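PDB 7CFU: DNA/pantothenate metabolism flavoprotein from Streptomyces sparsogenes DSM 40356, which probably catalyses the FMN-dependent oxidative decarboxylation of a cysteine residue in a biosynthetic pathway. Local coordinates for residues H39-L44 / Q51-V56; V101-P106 / S189-A194. One frame throughout, in Å; residues are numbered along the deposited sequence.

Interaction 1 of 2, residues H39-L44 / Q51-V56; sequences HVNAWL and QEIRTV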
loop_
_atom_site.group_PDB
_atom_site.type_symbol
_atom_site.label_atom_id
_atom_site.label_comp_id
_atom_site.label_asym_id
_atom_site.label_seq_id
_atom_site.Cartn_x
_atom_site.Cartn_y
_atom_site.Cartn_z
ATOM N N HIS A 39 18.250 30.183 10.458
ATOM C CA HIS A 39 19.115 31.304 10.816
ATOM C C HIS A 39 19.575 32.078 9.580
ATOM O O HIS A 39 19.556 33.315 9.564
ATOM C CB HIS A 39 20.312 30.783 11.612
ATOM C CG HIS A 39 21.184 31.861 12.168
ATOM N ND1 HIS A 39 22.205 32.440 11.446
ATOM C CD2 HIS A 39 21.195 32.460 13.383
ATOM C CE1 HIS A 39 22.803 33.354 12.188
ATOM N NE2 HIS A 39 22.209 33.386 13.369
ATOM N N VAL A 40 20.005 31.366 8.534
ATOM C CA VAL A 40 20.445 32.043 7.313
ATOM C C VAL A 40 19.281 32.778 6.662
ATOM O O VAL A 40 19.445 33.877 6.119
ATOM C CB VAL A 40 21.097 31.035 6.345
ATOM C CG1 VAL A 40 21.422 31.702 5.015
ATOM C CG2 VAL A 40 22.356 30.450 6.962
ATOM N N ASN A 41 18.087 32.190 6.712
ATOM C CA ASN A 41 16.924 32.833 6.114
ATOM C C ASN A 41 16.591 34.140 6.823
ATOM O O ASN A 41 16.309 35.151 6.172
ATOM C CB ASN A 41 15.734 31.875 6.135
ATOM C CG ASN A 41 14.510 32.459 5.474
ATOM O OD1 ASN A 41 14.502 32.692 4.265
ATOM N ND2 ASN A 41 13.457 32.673 6.252
ATOM N N ALA A 42 16.659 34.146 8.158
ATOM C CA ALA A 42 16.419 35.371 8.918
ATOM C C ALA A 42 17.460 36.438 8.593
ATOM O O ALA A 42 17.127 37.624 8.488
ATOM C CB ALA A 42 16.416 35.070 10.416
ATOM N N TRP A 43 18.728 36.039 8.446
ATOM C CA TRP A 43 19.766 36.992 8.056
ATOM C C TRP A 43 19.496 37.569 6.675
ATOM O O TRP A 43 19.666 38.773 6.451
ATOM C CB TRP A 43 21.142 36.329 8.085
ATOM C CG TRP A 43 22.225 37.190 7.499
ATOM C CD1 TRP A 43 22.817 38.270 8.086
ATOM C CD2 TRP A 43 22.835 37.055 6.207
ATOM N NE1 TRP A 43 23.763 38.808 7.247
ATOM C CE2 TRP A 43 23.791 38.084 6.086
ATOM C CE3 TRP A 43 22.670 36.162 5.145
ATOM C CZ2 TRP A 43 24.580 38.242 4.946
ATOM C CZ3 TRP A 43 23.455 36.323 4.011
ATOM C CH2 TRP A 43 24.396 37.357 3.921
ATOM N N LEU A 44 19.081 36.720 5.731
ATOM C CA LEU A 44 18.810 37.185 4.378
ATOM C C LEU A 44 17.647 38.169 4.356
ATOM O O LEU A 44 17.676 39.163 3.623
ATOM C CB LEU A 44 18.525 35.991 3.464
ATOM C CG LEU A 44 19.732 35.166 3.013
ATOM C CD1 LEU A 44 19.293 33.814 2.448
ATOM C CD2 LEU A 44 20.536 35.938 1.991
ATOM N N GLN A 51 13.826 39.837 -0.644
ATOM C CA GLN A 51 12.394 39.594 -0.521
ATOM C C GLN A 51 11.897 38.337 -1.215
ATOM O O GLN A 51 11.054 37.640 -0.654
ATOM C CB GLN A 51 11.620 40.814 -1.036
ATOM C CG GLN A 51 11.854 42.044 -0.171
ATOM C CD GLN A 51 11.025 43.237 -0.590
ATOM O OE1 GLN A 51 10.269 43.181 -1.563
ATOM N NE2 GLN A 51 11.179 44.340 0.135
ATOM N N GLU A 52 12.383 38.003 -2.409
ATOM C CA GLU A 52 11.910 36.817 -3.125
ATOM C C GLU A 52 12.980 35.729 -3.022
ATOM O O GLU A 52 14.054 35.844 -3.625
ATOM C CB GLU A 52 11.584 37.116 -4.587
ATOM C CG GLU A 52 10.412 38.064 -4.798
ATOM C CD GLU A 52 10.110 38.292 -6.276
ATOM O OE1 GLU A 52 10.836 37.757 -7.141
ATOM O OE2 GLU A 52 9.154 39.035 -6.575
ATOM N N ILE A 53 12.693 34.689 -2.243
ATOM C CA ILE A 53 13.606 33.572 -2.028
ATOM C C ILE A 53 12.847 32.281 -2.304
ATOM O O ILE A 53 11.809 32.032 -1.684
ATOM C CB ILE A 53 14.176 33.567 -0.600
ATOM C CG1 ILE A 53 14.917 34.870 -0.305
ATOM C CG2 ILE A 53 15.080 32.355 -0.381
ATOM C CD1 ILE A 53 15.367 34.983 1.127
ATOM N N ARG A 54 13.349 31.470 -3.244
ATOM C CA ARG A 54 12.803 30.145 -3.530
ATOM C C ARG A 54 13.869 29.079 -3.278
ATOM O O ARG A 54 15.034 29.261 -3.646
ATOM C CB ARG A 54 12.311 30.039 -4.977
ATOM C CG ARG A 54 11.157 30.970 -5.318
ATOM C CD ARG A 54 10.677 30.765 -6.749
ATOM N NE ARG A 54 9.516 31.602 -7.040
ATOM C CZ ARG A 54 8.255 31.274 -6.763
ATOM N NH1 ARG A 54 7.977 30.113 -6.180
ATOM N NH2 ARG A 54 7.270 32.112 -7.068
ATOM N N THR A 55 13.470 27.969 -2.652
ATOM C CA THR A 55 14.389 26.910 -2.253
ATOM C C THR A 55 14.177 25.626 -3.051
ATOM O O THR A 55 13.063 25.307 -3.480
ATOM C CB THR A 55 14.255 26.590 -0.765
ATOM O OG1 THR A 55 12.900 26.235 -0.476
ATOM C CG2 THR A 55 14.673 27.784 0.086
ATOM N N VAL A 56 15.281 24.914 -3.268
ATOM C CA VAL A 56 15.308 23.576 -3.847
ATOM C C VAL A 56 16.074 22.677 -2.886
ATOM O O VAL A 56 17.193 23.013 -2.483
ATOM C CB VAL A 56 15.967 23.559 -5.243
ATOM C CG1 VAL A 56 15.955 22.154 -5.839
ATOM C CG2 VAL A 56 15.283 24.523 -6.170
#
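I53 reaches from strand 52-57 to helix 37-48, where its delta methyl comes to rest near N41 and L44. These pieces belong to the beta-alpha-beta unit of strand 23-28, helix 37-48 and strand 52-57, part of the Rossmann-like flavoprotein fold. From CB, which points at the helix, the CG1 branch of I53 lies anti to the carbonyl carbon (chi1 -58°), and with chi2 extended at 174° it carries CD1 outward to span the gap. CD1 then meets two quite different atoms: L44 CB at 4.1 Å, a plain apolar contact, and N41 OD1 at 4.0 Å. In N41 the amide carbon CG is swung away from the residue's own nitrogen, trans to it at chi1 -178°, which brings the amide end nearer the strand than the direction of its CB would suggest. A branched isoleucine suits a strand that must reach a helix with a single long arm, while L44, one helical turn after N41, supplies an aliphatic surface. Further along their faces, N41 leans on W26 and L44 on L24, so the helix also packs on the neighbouring strand 23-28, the first of the unit. The backbone of I53 is held elsewhere, its O accepting a bond from H76 ND1. Between the two segments themselves the contact is small, about 104 Å², and rests on van der Waals contact, with no polar bond between them. The amide oxygen of N41 is buried against a methyl group with no polar partner in the model, which, if the amide is oriented as modelled, would probably carry a desolvation cost that I53 cannot offset.

Interaction 2 of 2, residues V101-P106 / S189-A194; sequences VLVILP and SAISTA
S189 O in helix 187-199 is gripped by two donors of one residue a turn later: T193 N at 3.1 Å and T193 OG1 at 2.8 Å, which approach from opposite faces of the carbonyl plane. The hydroxyl lies 30° out of that plane; the exposed T193 thus bonds its side chain back to its own helix, as serine and threonine often do. The other face of this C-terminal helix covers strand 101-107 of the parallel sheet in the Rossmann-like fold, running nearly antiparallel to it at 163°; the axes of segments 101-105 and 189-194 approach to 9.4 Å. Alternate strand residues, V101, V103 and L105, turn toward the helix, and their beta-branched or leucine side chains meet it in a row. I191 sits across V103 and L105 at about a right angle to both. Its CD1 lies 3.9 Å from V103 CG1 and 4.0 Å from L105 CD1, the long isoleucine arm filling the space between helix and sheet. Near V101 the backbones come closer, and A194 suits that position because it has only a methyl to accommodate. In V101, chi1 of 171° sets CG1 trans to the backbone nitrogen and CG2 trans to the carbonyl carbon, and the two methyls thus meet different atoms: CG1 lies 3.8 Å from A194 CB, while CG2 presses to 3.3 Å from A194 O.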
loop_
_atom_site.group_PDB
_atom_site.type_symbol
_atom_site.label_atom_id
_atom_site.label_comp_id
_atom_site.label_asym_id
_atom_site.label_seq_id
_atom_site.Cartn_x
_atom_site.Cartn_y
_atom_site.Cartn_z
ATOM N N VAL A 101 20.394 35.261 -8.385
ATOM C CA VAL A 101 21.535 34.704 -7.670
ATOM C C VAL A 101 21.194 33.261 -7.317
ATOM O O VAL A 101 20.039 32.949 -7.005
ATOM C CB VAL A 101 21.863 35.514 -6.393
ATOM C CG1 VAL A 101 22.919 34.804 -5.547
ATOM C CG2 VAL A 101 22.321 36.916 -6.742
ATOM N N LEU A 102 22.186 32.375 -7.399
ATOM C CA LEU A 102 22.045 30.982 -6.992
ATOM C C LEU A 102 22.993 30.722 -5.830
ATOM O O LEU A 102 24.207 30.929 -5.955
ATOM C CB LEU A 102 22.341 30.026 -8.154
ATOM C CG LEU A 102 22.397 28.520 -7.839
ATOM C CD1 LEU A 102 21.092 28.014 -7.239
ATOM C CD2 LEU A 102 22.773 27.700 -9.078
ATOM N N VAL A 103 22.446 30.264 -4.710
ATOM C CA VAL A 103 23.238 29.921 -3.535
ATOM C C VAL A 103 22.974 28.464 -3.188
ATOM O O VAL A 103 21.820 28.063 -2.998
ATOM C CB VAL A 103 22.901 30.829 -2.339
ATOM C CG1 VAL A 103 23.569 30.301 -1.074
ATOM C CG2 VAL A 103 23.317 32.270 -2.624
ATOM N N ILE A 104 24.042 27.683 -3.077
ATOM C CA ILE A 104 23.978 26.307 -2.611
ATOM C C ILE A 104 24.540 26.296 -1.196
ATOM O O ILE A 104 25.755 26.438 -0.999
ATOM C CB ILE A 104 24.757 25.362 -3.533
ATOM C CG1 ILE A 104 24.463 25.678 -4.998
ATOM C CG2 ILE A 104 24.421 23.914 -3.222
ATOM C CD1 ILE A 104 23.030 25.450 -5.381
ATOM N N LEU A 105 23.661 26.136 -0.205
ATOM C CA LEU A 105 24.081 26.272 1.185
ATOM C C LEU A 105 23.138 25.494 2.094
ATOM O O LEU A 105 21.962 25.855 2.214
ATOM C CB LEU A 105 24.105 27.756 1.587
ATOM C CG LEU A 105 24.666 28.192 2.948
ATOM C CD1 LEU A 105 25.044 29.668 2.887
ATOM C CD2 LEU A 105 23.709 27.934 4.121
ATOM N N PRO A 106 23.609 24.446 2.775
ATOM C CA PRO A 106 24.947 23.874 2.626
ATOM C C PRO A 106 25.032 22.998 1.389
ATOM O O PRO A 106 24.026 22.433 0.957
ATOM C CB PRO A 106 25.104 23.022 3.882
ATOM C CG PRO A 106 23.694 22.553 4.154
ATOM C CD PRO A 106 22.813 23.731 3.791
ATOM N N SER A 189 29.890 37.417 3.259
ATOM C CA SER A 189 30.580 38.284 2.312
ATOM C C SER A 189 30.352 37.828 0.873
ATOM O O SER A 189 30.106 38.652 -0.019
ATOM C CB SER A 189 32.073 38.312 2.641
ATOM O OG SER A 189 32.807 39.019 1.658
ATOM N N ALA A 190 30.429 36.517 0.628
ATOM C CA ALA A 190 30.249 36.003 -0.727
ATOM C C ALA A 190 28.829 36.229 -1.230
ATOM O O ALA A 190 28.631 36.609 -2.389
ATOM C CB ALA A 190 30.600 34.516 -0.774
ATOM N N ILE A 191 27.828 36.005 -0.377
ATOM C CA ILE A 191 26.445 36.178 -0.813
ATOM C C ILE A 191 26.141 37.650 -1.064
ATOM O O ILE A 191 25.495 37.996 -2.061
ATOM C CB ILE A 191 25.475 35.549 0.204
ATOM C CG1 ILE A 191 25.608 34.022 0.190
ATOM C CG2 ILE A 191 24.048 35.964 -0.087
ATOM C CD1 ILE A 191 24.697 33.318 1.179
ATOM N N SER A 192 26.584 38.536 -0.161
ATOM C CA SER A 192 26.389 39.973 -0.357
ATOM C C SER A 192 26.974 40.424 -1.690
ATOM O O SER A 192 26.341 41.177 -2.439
ATOM C CB SER A 192 27.032 40.754 0.791
ATOM O OG SER A 192 26.480 40.390 2.045
ATOM N N THR A 193 28.190 39.966 -1.998
ATOM C CA THR A 193 28.813 40.278 -3.281
ATOM C C THR A 193 27.938 39.821 -4.444
ATOM O O THR A 193 27.725 40.565 -5.413
ATOM C CB THR A 193 30.193 39.616 -3.349
ATOM O OG1 THR A 193 31.004 40.097 -2.271
ATOM C CG2 THR A 193 30.872 39.901 -4.675
ATOM N N ALA A 194 27.416 38.592 -4.358
ATOM C CA ALA A 194 26.569 38.056 -5.422
ATOM C C ALA A 194 25.271 38.845 -5.559
ATOM O O ALA A 194 24.817 39.108 -6.677
ATOM C CB ALA A 194 26.272 36.579 -5.157
#

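From the N terminus, strand 23-28 leads into helix 37-48, and interaction 1 closes the short connection on to strand 52-57, at one outer edge of the sheet within this chain. Interaction 2 comes later and closes a far longer excursion, bringing the C-terminal helix 187-199 back to strand 101-107. The two are in series, neither enclosing nor crossing the other. Strand 23-28 lies between the two contacted strands, and helices 37-48 and 187-199 meet beside it: L44 CD2 packs 4.1 Å from I191 CG2. V40 CG2 also reaches L105 CD2 at 4.0 Å, tying the beta-alpha-beta unit to the middle of the sheet and the chain's end.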